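Local coordinates for flavin reductase domain protein, FMN-binding (Shewanella baltica, PDB 3HMZ) that binds flavin mononucleotide and probably acts as an oxidoreductase that uses NAD or NADP, at residues N27-T31 against S180-I184; P30-V34 against M45-C50; V84-L90 against A176-L181. All coordinates share one frame; numbering follows the deposited sequence. Where two conformers were deposited one is given.

Contact 1 (N27-T31 against S180-I184). With FMN (flavin mononucleotide), chain B.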
loop_
_atom_site.group_PDB
_atom_site.type_symbol
_atom_site.label_atom_id
_atom_site.label_comp_id
_atom_site.label_asym_id
_atom_site.label_seq_id
_atom_site.Cartn_x
_atom_site.Cartn_y
_atom_site.Cartn_z
ATOM N N ASN A 27 -4.552 2.766 -5.197
ATOM C CA ASN A 27 -4.952 1.362 -5.037
ATOM C C ASN A 27 -3.845 0.349 -5.305
ATOM O O ASN A 27 -3.792 -0.693 -4.647
ATOM C CB ASN A 27 -6.200 1.064 -5.858
ATOM C CG ASN A 27 -7.290 0.409 -5.060
ATOM O OD1 ASN A 27 -7.403 0.621 -3.870
ATOM N ND2 ASN A 27 -8.147 -0.326 -5.737
ATOM N N HIS A 28 -2.948 0.712 -6.225
ATOM C CA HIS A 28 -1.811 -0.107 -6.582
ATOM C C HIS A 28 -0.630 -0.003 -5.585
ATOM O O HIS A 28 0.421 -0.606 -5.800
ATOM C CB HIS A 28 -1.367 0.180 -8.006
ATOM C CG HIS A 28 -0.900 1.574 -8.226
ATOM N ND1 HIS A 28 -1.693 2.680 -7.981
ATOM C CD2 HIS A 28 0.249 2.035 -8.757
ATOM C CE1 HIS A 28 -1.013 3.770 -8.296
ATOM N NE2 HIS A 28 0.176 3.407 -8.761
ATOM N N GLY A 29 -0.821 0.752 -4.488
ATOM C CA GLY A 29 0.130 0.857 -3.410
ATOM C C GLY A 29 1.444 1.594 -3.694
ATOM O O GLY A 29 2.501 1.194 -3.201
ATOM N N PRO A 30 1.379 2.724 -4.405
ATOM C CA PRO A 30 2.621 3.448 -4.643
ATOM C C PRO A 30 3.185 4.084 -3.368
ATOM O O PRO A 30 2.445 4.419 -2.449
ATOM C CB PRO A 30 2.176 4.581 -5.582
ATOM C CG PRO A 30 0.730 4.864 -5.167
ATOM C CD PRO A 30 0.209 3.484 -4.883
ATOM N N THR A 31 4.487 4.300 -3.383
ATOM C CA THR A 31 5.146 5.150 -2.414
ATOM C C THR A 31 4.746 6.579 -2.811
ATOM O O THR A 31 4.653 6.899 -3.995
ATOM C CB THR A 31 6.647 4.913 -2.450
ATOM O OG1 THR A 31 6.879 3.585 -1.957
ATOM C CG2 THR A 31 7.376 5.910 -1.623
ATOM N N SER A 180 4.674 4.931 -11.445
ATOM C CA SER A 180 4.817 5.117 -10.014
ATOM C C SER A 180 5.972 4.274 -9.467
ATOM O O SER A 180 6.422 3.315 -10.105
ATOM C CB SER A 180 3.510 4.793 -9.290
ATOM O OG SER A 180 3.001 3.498 -9.640
ATOM N N LEU A 181 6.451 4.696 -8.303
ATOM C CA LEU A 181 7.524 4.078 -7.580
ATOM C C LEU A 181 6.999 3.367 -6.352
ATOM O O LEU A 181 6.128 3.868 -5.665
ATOM C CB LEU A 181 8.529 5.128 -7.133
ATOM C CG LEU A 181 9.387 5.793 -8.203
ATOM C CD1 LEU A 181 10.115 7.054 -7.616
ATOM C CD2 LEU A 181 10.395 4.786 -8.771
ATOM N N HIS A 182 7.601 2.197 -6.091
ATOM C CA HIS A 182 7.179 1.266 -5.032
ATOM C C HIS A 182 8.428 0.853 -4.277
ATOM O O HIS A 182 9.221 0.066 -4.755
ATOM C CB HIS A 182 6.410 0.095 -5.657
ATOM C CG HIS A 182 5.211 0.523 -6.454
ATOM N ND1 HIS A 182 3.921 0.351 -6.000
ATOM C CD2 HIS A 182 5.107 1.210 -7.620
ATOM C CE1 HIS A 182 3.081 0.880 -6.880
ATOM N NE2 HIS A 182 3.781 1.440 -7.850
ATOM N N TYR A 183 8.638 1.480 -3.135
ATOM C CA TYR A 183 9.885 1.314 -2.388
ATOM C C TYR A 183 10.053 -0.014 -1.721
ATOM O O TYR A 183 9.088 -0.572 -1.226
ATOM C CB TYR A 183 9.938 2.373 -1.300
ATOM C CG TYR A 183 11.214 2.484 -0.528
ATOM C CD1 TYR A 183 12.402 2.705 -1.184
ATOM C CD2 TYR A 183 11.204 2.533 0.873
ATOM C CE1 TYR A 183 13.601 2.882 -0.478
ATOM C CE2 TYR A 183 12.401 2.730 1.585
ATOM C CZ TYR A 183 13.579 2.922 0.901
ATOM O OH TYR A 183 14.741 3.150 1.627
ATOM N N ILE A 184 11.291 -0.506 -1.684
ATOM C CA ILE A 184 11.617 -1.656 -0.813
ATOM C C ILE A 184 12.536 -1.225 0.324
ATOM O O ILE A 184 12.119 -1.223 1.506
ATOM C CB ILE A 184 12.205 -2.851 -1.578
ATOM C CG1 ILE A 184 11.206 -3.356 -2.615
ATOM C CG2 ILE A 184 12.582 -3.949 -0.589
ATOM C CD1 ILE A 184 9.835 -3.795 -2.024
HETATM N N1 FMN B . 8.780 7.932 7.189
HETATM C C2 FMN B . 7.554 7.742 7.780
HETATM O O2 FMN B . 7.321 8.282 8.861
HETATM N N3 FMN B . 6.604 6.977 7.129
HETATM C C4 FMN B . 6.835 6.361 5.937
HETATM O O4 FMN B . 5.920 5.659 5.429
HETATM C C4A FMN B . 8.099 6.547 5.356
HETATM N N5 FMN B . 8.410 5.973 4.136
HETATM C C5A FMN B . 9.567 6.294 3.443
HETATM C C6 FMN B . 9.777 5.846 2.130
HETATM C C7 FMN B . 10.947 6.148 1.440
HETATM C C7M FMN B . 11.148 5.678 0.034
HETATM C C8 FMN B . 11.930 6.912 2.076
HETATM C C8M FMN B . 13.226 7.261 1.372
HETATM C C9 FMN B . 11.702 7.357 3.370
HETATM C C9A FMN B . 10.549 7.076 4.088
HETATM N N10 FMN B . 10.302 7.531 5.380
HETATM C C10 FMN B . 9.069 7.333 5.980
HETATM C "C1'" FMN B . 11.250 8.463 6.085
HETATM C "C2'" FMN B . 10.921 9.956 5.955
HETATM O "O2'" FMN B . 10.564 10.316 4.610
HETATM C "C3'" FMN B . 12.169 10.700 6.416
HETATM O "O3'" FMN B . 12.367 10.447 7.804
HETATM C "C4'" FMN B . 12.175 12.199 6.057
HETATM O "O4'" FMN B . 13.531 12.631 6.117
HETATM C "C5'" FMN B . 11.323 13.064 6.964
HETATM O "O5'" FMN B . 11.496 14.419 6.546
HETATM P P FMN B . 11.011 15.619 7.487
HETATM O O1P FMN B . 11.562 16.845 6.781
HETATM O O2P FMN B . 9.514 15.604 7.616
HETATM O O3P FMN B . 11.629 15.422 8.847
HETATM O O HOH W 1 4.905 6.593 -6.845
#

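Contact 2 (P30-V34 against M45-C50). With FMN (flavin mononucleotide), chain B.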
loop_
_atom_site.group_PDB
_atom_site.type_symbol
_atom_site.label_atom_id
_atom_site.label_comp_id
_atom_site.label_asym_id
_atom_site.label_seq_id
_atom_site.Cartn_x
_atom_site.Cartn_y
_atom_site.Cartn_z
ATOM N N PRO A 30 1.379 2.724 -4.405
ATOM C CA PRO A 30 2.621 3.448 -4.643
ATOM C C PRO A 30 3.185 4.084 -3.368
ATOM O O PRO A 30 2.445 4.419 -2.449
ATOM C CB PRO A 30 2.176 4.581 -5.582
ATOM C CG PRO A 30 0.730 4.864 -5.167
ATOM C CD PRO A 30 0.209 3.484 -4.883
ATOM N N THR A 31 4.487 4.300 -3.383
ATOM C CA THR A 31 5.146 5.150 -2.414
ATOM C C THR A 31 4.746 6.579 -2.811
ATOM O O THR A 31 4.653 6.899 -3.995
ATOM C CB THR A 31 6.647 4.913 -2.450
ATOM O OG1 THR A 31 6.879 3.585 -1.957
ATOM C CG2 THR A 31 7.376 5.910 -1.623
ATOM N N VAL A 32 4.445 7.401 -1.804
ATOM C CA VAL A 32 3.970 8.745 -2.017
ATOM C C VAL A 32 4.883 9.790 -1.437
ATOM O O VAL A 32 5.837 9.461 -0.717
ATOM C CB VAL A 32 2.546 8.931 -1.421
ATOM C CG1 VAL A 32 1.587 7.862 -1.974
ATOM C CG2 VAL A 32 2.550 8.840 0.113
ATOM N N LEU A 33 4.608 11.039 -1.799
ATOM C CA LEU A 33 5.208 12.190 -1.102
ATOM C C LEU A 33 4.101 12.809 -0.248
ATOM O O LEU A 33 2.976 12.984 -0.697
ATOM C CB LEU A 33 5.794 13.231 -2.055
ATOM C CG LEU A 33 6.699 12.689 -3.140
ATOM C CD1 LEU A 33 7.116 13.863 -4.036
ATOM C CD2 LEU A 33 7.884 11.908 -2.612
ATOM N N VAL A 34 4.438 13.113 0.997
ATOM C CA VAL A 34 3.545 13.789 1.947
ATOM C C VAL A 34 4.042 15.226 2.047
ATOM O O VAL A 34 5.211 15.477 2.343
ATOM C CB VAL A 34 3.571 13.143 3.360
ATOM C CG1 VAL A 34 2.522 13.813 4.297
ATOM C CG2 VAL A 34 3.395 11.596 3.250
HETATM N N MSE A 45 8.079 15.035 2.570
HETATM C CA MSE A 45 8.809 13.811 2.889
HETATM C C MSE A 45 8.261 12.653 2.048
HETATM O O MSE A 45 7.219 12.792 1.412
HETATM C CB MSE A 45 8.696 13.449 4.375
HETATM C CG MSE A 45 7.273 13.160 4.859
HETATM SE SE MSE A 45 7.200 12.479 6.645
HETATM C CE MSE A 45 6.759 10.638 6.310
ATOM N N ALA A 46 8.986 11.538 2.060
ATOM C CA ALA A 46 8.550 10.312 1.385
ATOM C C ALA A 46 7.814 9.427 2.395
ATOM O O ALA A 46 8.197 9.352 3.582
ATOM C CB ALA A 46 9.708 9.555 0.780
ATOM N N ALA A 47 6.744 8.781 1.940
ATOM C CA ALA A 47 6.026 7.785 2.738
ATOM C C ALA A 47 5.642 6.574 1.898
ATOM O O ALA A 47 4.867 6.699 0.940
ATOM C CB ALA A 47 4.771 8.356 3.432
ATOM N N ALA A 48 6.214 5.410 2.229
ATOM C CA ALA A 48 5.724 4.162 1.656
ATOM C C ALA A 48 4.433 3.700 2.332
ATOM O O ALA A 48 3.614 3.014 1.709
ATOM C CB ALA A 48 6.765 3.063 1.775
ATOM N N TRP A 49 4.242 4.068 3.614
ATOM C CA TRP A 49 3.137 3.506 4.414
ATOM C C TRP A 49 1.898 4.374 4.405
ATOM O O TRP A 49 1.435 4.840 5.427
ATOM C CB TRP A 49 3.622 3.152 5.811
ATOM C CG TRP A 49 4.722 2.151 5.837
ATOM C CD1 TRP A 49 5.204 1.410 4.794
ATOM C CD2 TRP A 49 5.448 1.722 6.984
ATOM N NE1 TRP A 49 6.241 0.574 5.208
ATOM C CE2 TRP A 49 6.393 0.741 6.554
ATOM C CE3 TRP A 49 5.401 2.067 8.349
ATOM C CZ2 TRP A 49 7.272 0.140 7.433
ATOM C CZ3 TRP A 49 6.286 1.465 9.208
ATOM C CH2 TRP A 49 7.205 0.513 8.752
ATOM N N CYS A 50 1.367 4.573 3.210
ATOM C CA CYS A 50 0.167 5.342 2.946
ATOM C C CYS A 50 -0.786 4.414 2.207
ATOM O O CYS A 50 -0.387 3.791 1.257
ATOM C CB CYS A 50 0.486 6.564 2.095
ATOM S SG CYS A 50 -1.006 7.536 1.722
HETATM N N1 FMN B . 8.780 7.932 7.189
HETATM C C2 FMN B . 7.554 7.742 7.780
HETATM O O2 FMN B . 7.321 8.282 8.861
HETATM N N3 FMN B . 6.604 6.977 7.129
HETATM C C4 FMN B . 6.835 6.361 5.937
HETATM O O4 FMN B . 5.920 5.659 5.429
HETATM C C4A FMN B . 8.099 6.547 5.356
HETATM N N5 FMN B . 8.410 5.973 4.136
HETATM C C5A FMN B . 9.567 6.294 3.443
HETATM C C6 FMN B . 9.777 5.846 2.130
HETATM C C7 FMN B . 10.947 6.148 1.440
HETATM C C7M FMN B . 11.148 5.678 0.034
HETATM C C8 FMN B . 11.930 6.912 2.076
HETATM C C8M FMN B . 13.226 7.261 1.372
HETATM C C9 FMN B . 11.702 7.357 3.370
HETATM C C9A FMN B . 10.549 7.076 4.088
HETATM N N10 FMN B . 10.302 7.531 5.380
HETATM C C10 FMN B . 9.069 7.333 5.980
HETATM C "C1'" FMN B . 11.250 8.463 6.085
HETATM C "C2'" FMN B . 10.921 9.956 5.955
HETATM O "O2'" FMN B . 10.564 10.316 4.610
HETATM C "C3'" FMN B . 12.169 10.700 6.416
HETATM O "O3'" FMN B . 12.367 10.447 7.804
HETATM C "C4'" FMN B . 12.175 12.199 6.057
HETATM O "O4'" FMN B . 13.531 12.631 6.117
HETATM C "C5'" FMN B . 11.323 13.064 6.964
HETATM O "O5'" FMN B . 11.496 14.419 6.546
HETATM P P FMN B . 11.011 15.619 7.487
HETATM O O1P FMN B . 11.562 16.845 6.781
HETATM O O2P FMN B . 9.514 15.604 7.616
HETATM O O3P FMN B . 11.629 15.422 8.847
HETATM O O HOH W 2 -0.247 3.940 -1.631
#

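Contact 3 (V84-L90 against A176-L181). With EDO (1,2-ethanediol), chain H.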
loop_
_atom_site.group_PDB
_atom_site.type_symbol
_atom_site.label_atom_id
_atom_site.label_comp_id
_atom_site.label_asym_id
_atom_site.label_seq_id
_atom_site.Cartn_x
_atom_site.Cartn_y
_atom_site.Cartn_z
ATOM N N VAL A 84 1.564 11.252 -5.777
ATOM C CA VAL A 84 2.197 10.077 -6.354
ATOM C C VAL A 84 3.364 10.492 -7.228
ATOM O O VAL A 84 3.144 11.032 -8.321
ATOM C CB VAL A 84 1.158 9.256 -7.162
ATOM C CG1 VAL A 84 1.798 8.006 -7.713
ATOM C CG2 VAL A 84 -0.073 8.852 -6.276
ATOM N N PRO A 85 4.598 10.240 -6.786
ATOM C CA PRO A 85 5.748 10.595 -7.599
ATOM C C PRO A 85 5.922 9.612 -8.774
ATOM O O PRO A 85 5.311 8.534 -8.816
ATOM C CB PRO A 85 6.913 10.530 -6.606
ATOM C CG PRO A 85 6.504 9.482 -5.675
ATOM C CD PRO A 85 5.025 9.725 -5.487
ATOM N N THR A 86 6.756 10.041 -9.702
ATOM C CA THR A 86 7.070 9.294 -10.903
ATOM C C THR A 86 8.494 8.756 -10.845
ATOM O O THR A 86 9.311 9.206 -10.045
ATOM C CB THR A 86 6.984 10.193 -12.124
ATOM O OG1 THR A 86 8.027 11.162 -12.022
ATOM C CG2 THR A 86 5.603 10.816 -12.268
ATOM N N VAL A 87 8.789 7.833 -11.756
ATOM C CA VAL A 87 10.163 7.318 -11.942
ATOM C C VAL A 87 11.142 8.473 -12.202
ATOM O O VAL A 87 12.259 8.446 -11.712
ATOM C CB VAL A 87 10.210 6.258 -13.046
ATOM C CG1 VAL A 87 11.660 6.040 -13.545
ATOM C CG2 VAL A 87 9.582 4.973 -12.543
ATOM N N ALA A 88 10.699 9.512 -12.934
ATOM C CA ALA A 88 11.524 10.728 -13.166
ATOM C C ALA A 88 11.938 11.402 -11.860
ATOM O O ALA A 88 12.978 12.067 -11.811
ATOM C CB ALA A 88 10.806 11.729 -14.045
ATOM N N GLN A 89 11.113 11.231 -10.818
ATOM C CA GLN A 89 11.335 11.771 -9.485
ATOM C C GLN A 89 11.979 10.778 -8.523
ATOM O O GLN A 89 11.910 10.948 -7.300
ATOM C CB GLN A 89 10.003 12.264 -8.928
ATOM C CG GLN A 89 9.408 13.411 -9.734
ATOM C CD GLN A 89 8.023 13.761 -9.240
ATOM O OE1 GLN A 89 7.169 12.901 -9.139
ATOM N NE2 GLN A 89 7.782 15.048 -8.981
ATOM N N LEU A 90 12.699 9.783 -9.074
ATOM C CA LEU A 90 13.387 8.786 -8.244
ATOM C C LEU A 90 14.342 9.450 -7.216
ATOM O O LEU A 90 14.250 9.193 -6.011
ATOM C CB LEU A 90 14.218 7.840 -9.124
ATOM C CG LEU A 90 15.133 6.839 -8.437
ATOM C CD1 LEU A 90 14.339 5.891 -7.604
ATOM C CD2 LEU A 90 15.916 6.102 -9.514
ATOM N N ALA A 176 7.224 6.087 -20.081
ATOM C CA ALA A 176 7.768 5.212 -19.053
ATOM C C ALA A 176 8.177 5.956 -17.782
ATOM O O ALA A 176 8.025 5.421 -16.688
ATOM C CB ALA A 176 8.971 4.445 -19.606
ATOM N N ASP A 177 8.678 7.184 -17.912
ATOM C CA ASP A 177 9.118 7.935 -16.735
ATOM C C ASP A 177 7.974 8.478 -15.874
ATOM O O ASP A 177 8.260 9.123 -14.874
ATOM C CB ASP A 177 10.190 8.973 -17.028
ATOM C CG ASP A 177 9.712 10.142 -17.784
ATOM O OD1 ASP A 177 8.507 10.272 -18.100
ATOM O OD2 ASP A 177 10.617 10.999 -18.060
ATOM N N LYS A 178 6.715 8.224 -16.255
ATOM C CA LYS A 178 5.587 8.614 -15.400
ATOM C C LYS A 178 5.093 7.465 -14.527
ATOM O O LYS A 178 4.196 7.640 -13.715
ATOM C CB LYS A 178 4.447 9.213 -16.210
ATOM C CG LYS A 178 4.840 10.539 -16.871
ATOM C CD LYS A 178 3.624 11.303 -17.390
ATOM C CE LYS A 178 4.028 12.609 -17.937
ATOM N NZ LYS A 178 2.865 13.453 -18.411
ATOM N N ARG A 179 5.695 6.284 -14.655
ATOM C CA ARG A 179 5.305 5.166 -13.795
ATOM C C ARG A 179 5.522 5.507 -12.311
ATOM O O ARG A 179 6.414 6.296 -11.938
ATOM C CB ARG A 179 6.048 3.892 -14.199
ATOM C CG ARG A 179 5.476 3.285 -15.455
ATOM C CD ARG A 179 6.301 2.212 -16.125
ATOM N NE ARG A 179 5.582 1.772 -17.322
ATOM C CZ ARG A 179 4.573 0.902 -17.309
ATOM N NH1 ARG A 179 4.194 0.349 -16.193
ATOM N NH2 ARG A 179 3.942 0.571 -18.431
ATOM N N SER A 180 4.674 4.931 -11.445
ATOM C CA SER A 180 4.817 5.117 -10.014
ATOM C C SER A 180 5.972 4.274 -9.467
ATOM O O SER A 180 6.422 3.315 -10.105
ATOM C CB SER A 180 3.510 4.793 -9.290
ATOM O OG SER A 180 3.001 3.498 -9.640
ATOM N N LEU A 181 6.451 4.696 -8.303
ATOM C CA LEU A 181 7.524 4.078 -7.580
ATOM C C LEU A 181 6.999 3.367 -6.352
ATOM O O LEU A 181 6.128 3.868 -5.665
ATOM C CB LEU A 181 8.529 5.128 -7.133
ATOM C CG LEU A 181 9.387 5.793 -8.203
ATOM C CD1 LEU A 181 10.115 7.054 -7.616
ATOM C CD2 LEU A 181 10.395 4.786 -8.771
HETATM C C1 EDO H . 8.378 13.949 -16.170
HETATM O O1 EDO H . 7.783 12.805 -15.500
HETATM C C2 EDO H . 9.833 13.604 -16.493
HETATM O O2 EDO H . 10.277 13.659 -17.840
HETATM O O HOH W 1 4.905 6.593 -6.845
HETATM O O HOH W 3 3.396 8.060 -10.993
#

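Contact 1 (N27-T31 against S180-I184)
Thr31 makes two hydrogen bonds to the strand that starts at Leu181. Its N donates to Leu181 O (2.8 Å) in the plane of that carbonyl, and its OG1 accepts from Tyr183 N at 3.0 Å, the N-H...O angle a straight 166°. With chi1 at -68° OG1 sits beside the backbone N and faces Tyr183 N, while CG2 points to the flavin methyl C7M. The side-chain bonds centre on Ser180: OG meets His28 NE2 at the ring edge, in the plane of the imidazole (3.0 Å), and is hydrogen-bonded to His182 NE2 (2.8 Å). Across CE1 from NE2, His182 ND1 shares its proton between a weak, bent bond to Gly29 O and a bond to His28 O of the second subunit. Ring faces are used too. Pro30 CA sits over His182 as a CH-pi contact, 3.8 Å from the ring centroid, and Tyr183 lays its face against C7M, with its OH bonded to Gly186 O. Since ND1 of His182 donates, a neutral ring would accept at NE2, and Ser180 OG would then probably accept from His28; the tautomers of the two rings are likely to be coupled through the serine.

Contact 2 (P30-V34 against M45-C50)
Val32 and Ala47 face each other as an antiparallel hydrogen-bonded pair, and Val34 with Met45 repeats the pattern two residues on. Of the four backbone bonds, Val32 N to Ala47 O is 2.9 Å, and Ala47 N returns to Val32 O almost straight, at 177°. Between these pairs lies the non-hydrogen-bonded pair Leu33 and Ala46, where CA-H...O contacts fill in, Leu33 CA coming 3.3 Å from Met45 O.

The apolar packing is split between the two faces. On one, Val34 CG2 presses on Ala47 CB at 3.5 Å and Val32 CG2 reaches Cys50 CB at 3.7 Å; the CG2 of Val34 stands beside its own backbone N (chi1 -175° for CG1), which carries it across to the alanine. Ile82 of strand 79-84 packs against both valines. On the other face Leu33 meets helix 90-96. This hairpin of strands 32-38 and 41-55 belongs to the FMN-binding split barrel of the flavin reductase family, and its second strand offers main-chain N-H and C=O groups to the cofactor.

All the hydrogen bonds from residues 45-50 to FMN use the main chain. Ala48 N donates to N5 at 3.0 Å, consistent with an oxidised isoalloxazine, and Trp49 N donates to O4 at 2.9 Å. Ala46 O accepts from the ribityl O2' (2.8 Å), while Ala46 N reaches the same hydroxyl only weakly. Met45, a selenomethionine bent at chi3, brings its CE 3.3 Å from C2 of the pyrimidine ring. Beyond the strand pairs, one water donates to both Pro30 O and Cys50 O, and the indole NE1 of Trp49 is bonded to Asn27 OD1 of the second subunit.

Contact 3 (V84-L90 against A176-L181)
Leu181 pushes its isobutyl group into the turn formed by Thr86, Val87 and Leu90, where two loops, each with a short 3-10 segment, pack side by side on the FMN-binding split barrel. One loop leads from strand 79-84 into helix 90-96, the other into the hairpin of strands 181-185 and 188-197. With CG beside the backbone N (chi1 -70°), the isobutyl group of Leu181 is turned toward Thr86 and Val87. CD1 lies 3.3 Å from Thr86 O and 3.8 Å from Leu90 CA, at the start of the helix; CD2 meets Val87 CG2 at 3.9 Å, the two side chains crossing at about a right angle. Replacing Leu181 by an alanine removes CG and both methyls and is likely to leave a gap between Val87 and Leu90, with Thr86 O uncovered on that side.

Val87 adds a main-chain bond to this packing: its N donates to Arg179 O at 2.8 Å, approaching nearly along the C=O axis, although the N-H itself is bent off the line at 132°. Its CG2 also rests against Arg179 CB, and Phe196 of the second subunit packs on this valine. Thr86, just before it, is steadied within its own loop, where its N donates to Gln89 OE1 on a lone pair in the amide plane. A water donates to both Pro85 O and Lys178 O, bridging the two loops.

Asp177 works mainly through its backbone. Its carbonyl takes Ala88 N at 3.1 Å on a lone pair, and Thr86 CB crowds the same oxygen at 3.2 Å. The carboxylate turns toward solvent, where OD2 accepts a hydrogen bond of 2.7 Å from O2 of an ethanediol, probably picked up from the crystallisation liquor.

In the fold
Contacts 1 and 2 are buried and share Pro30 and Thr31, so one short piece of chain faces the Leu181 strand through its loop and the strand 41-55 through its own strand; both reach FMN, and all three contacts touch the second subunit. Contact 3 is partly buried, further from the flavin, and meets contact 1 at Ser180 and Leu181, the leucine serving contact 1 with its backbone and contact 3 with its side chain. The chemistry follows the place: regular sheet bonds and small apolar side chains in contact 2, two imidazoles joined through a serine in contact 1, and in contact 3 irregular loop bonds round a leucine, opening to an exposed carboxylate. A single water bridges contacts 1 and 3.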